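PDB 3G64: putative enoyl-CoA hydratase from Streptomyces coelicolor A3, which probably acts on acyl-CoA thioesters as a member of the enoyl-CoA hydratase/isomerase family, possibly hydrating the double bond of enoyl-CoA substrates. Local coordinates for residues M237-A240 against A241-L245. Numbering follows the deposited sequence.
Sequences MPLA and AAVEL
Selenomethionine M237 reaches L245 through a chain extended at chi2 and bent at chi3 (60°), while L245 sends CG anti to its own backbone N (chi1 179°); the two side chains then meet at about a right angle. M237 SE lies 3.8 Å from L245 CD2. The bend at chi3 turns the terminal methyl back over the first helical turn, where M237 CE sits 3.6 Å from A241 CB and only 3.2 Å from A241 O. That oxygen accepts the backbone hydrogen bond from L245 N, so the methyl lies beside an acceptor already in use within the helix. On another side of A241, the ring of P238 supplies CG at 3.7 Å from A241 CB, and the small methyl is thus touched by two residues that precede the helix.

P238 occupies the N-cap position. Its backbone O receives A242 N at 2.9 Å with an N-H...O angle of 157°, a nearly straight i to i+4 bond that starts the helical pattern. The next, V243 N to L239 O, is longer at 3.2 Å. Beside these bonds V243 CG2 rests 3.3 Å from A240 O, lining the turn with a methyl.

The apolar contact of M237 with A241 and L245 lies against the first turns of helix 239-253, just after helix 221-234 ends. L245 continues onto L230 and A233 of that preceding helix. A second subunit closes other sides: its D236 accepts a hydrogen bond from L239 N, its R100 forms a salt bridge with E244 OE1, and its Y164 packs on L239 and A242, placing the junction between helices 221-234 and 239-253 at a subunit interface.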
loop_
_atom_site.group_PDB
_atom_site.type_symbol
_atom_site.label_atom_id
_atom_site.label_comp_id
_atom_site.label_asym_id
_atom_site.label_seq_id
_atom_site.Cartn_x
_atom_site.Cartn_y
_atom_site.Cartn_z
HETATM N N MSE A 237 -7.138 7.239 -7.278
HETATM C CA MSE A 237 -6.855 7.871 -8.586
HETATM C C MSE A 237 -5.530 7.414 -9.160
HETATM O O MSE A 237 -4.665 6.990 -8.414
HETATM C CB MSE A 237 -6.759 9.392 -8.429
HETATM C CG MSE A 237 -8.056 10.004 -7.947
HETATM SE SE MSE A 237 -7.769 11.821 -7.203
HETATM C CE MSE A 237 -7.033 12.713 -8.810
ATOM N N PRO A 238 -5.365 7.537 -10.495
ATOM C CA PRO A 238 -4.083 7.272 -11.147
ATOM C C PRO A 238 -3.092 8.453 -10.997
ATOM O O PRO A 238 -3.482 9.597 -10.741
ATOM C CB PRO A 238 -4.474 7.108 -12.619
ATOM C CG PRO A 238 -5.651 8.019 -12.774
ATOM C CD PRO A 238 -6.433 7.784 -11.482
ATOM N N LEU A 239 -1.809 8.159 -11.178
ATOM C CA LEU A 239 -0.766 9.185 -11.063
ATOM C C LEU A 239 -1.083 10.472 -11.851
ATOM O O LEU A 239 -1.031 11.565 -11.264
ATOM C CB LEU A 239 0.588 8.617 -11.489
ATOM C CG LEU A 239 1.785 9.582 -11.482
ATOM C CD1 LEU A 239 1.970 10.161 -10.094
ATOM C CD2 LEU A 239 3.039 8.846 -11.942
ATOM N N ALA A 240 -1.421 10.373 -13.153
ATOM C CA ALA A 240 -1.632 11.603 -13.953
ATOM C C ALA A 240 -2.765 12.473 -13.422
ATOM O O ALA A 240 -2.697 13.694 -13.465
ATOM C CB ALA A 240 -1.866 11.285 -15.441
ATOM N N ALA A 241 -3.826 11.839 -12.942
ATOM C CA ALA A 241 -4.937 12.590 -12.359
ATOM C C ALA A 241 -4.526 13.199 -11.002
ATOM O O ALA A 241 -4.940 14.310 -10.660
ATOM C CB ALA A 241 -6.162 11.670 -12.180
ATOM N N ALA A 242 -3.739 12.470 -10.208
ATOM C CA ALA A 242 -3.349 13.008 -8.896
ATOM C C ALA A 242 -2.564 14.330 -9.026
ATOM O O ALA A 242 -2.758 15.287 -8.251
ATOM C CB ALA A 242 -2.532 11.972 -8.104
ATOM N N VAL A 243 -1.689 14.414 -10.018
ATOM C CA VAL A 243 -0.920 15.644 -10.131
ATOM C C VAL A 243 -1.771 16.840 -10.640
ATOM O O VAL A 243 -1.461 17.996 -10.336
ATOM C CB VAL A 243 0.434 15.435 -10.900
ATOM C CG1 VAL A 243 1.380 14.545 -10.077
ATOM C CG2 VAL A 243 0.203 14.862 -12.278
ATOM N N GLU A 244 -2.845 16.563 -11.384
ATOM C CA GLU A 244 -3.837 17.593 -11.736
ATOM C C GLU A 244 -4.599 18.125 -10.500
ATOM O O GLU A 244 -4.811 19.331 -10.351
ATOM C CB GLU A 244 -4.838 17.044 -12.766
ATOM C CG GLU A 244 -4.250 16.857 -14.142
ATOM C CD GLU A 244 -3.734 18.180 -14.713
ATOM O OE1 GLU A 244 -4.509 19.156 -14.711
ATOM O OE2 GLU A 244 -2.550 18.255 -15.120
ATOM N N LEU A 245 -5.012 17.227 -9.609
ATOM C CA LEU A 245 -5.674 17.647 -8.364
ATOM C C LEU A 245 -4.705 18.455 -7.476
ATOM O O LEU A 245 -5.074 19.462 -6.883
ATOM C CB LEU A 245 -6.207 16.426 -7.582
ATOM C CG LEU A 245 -6.912 16.642 -6.229
ATOM C CD1 LEU A 245 -8.063 17.623 -6.358
ATOM C CD2 LEU A 245 -7.426 15.298 -5.604
#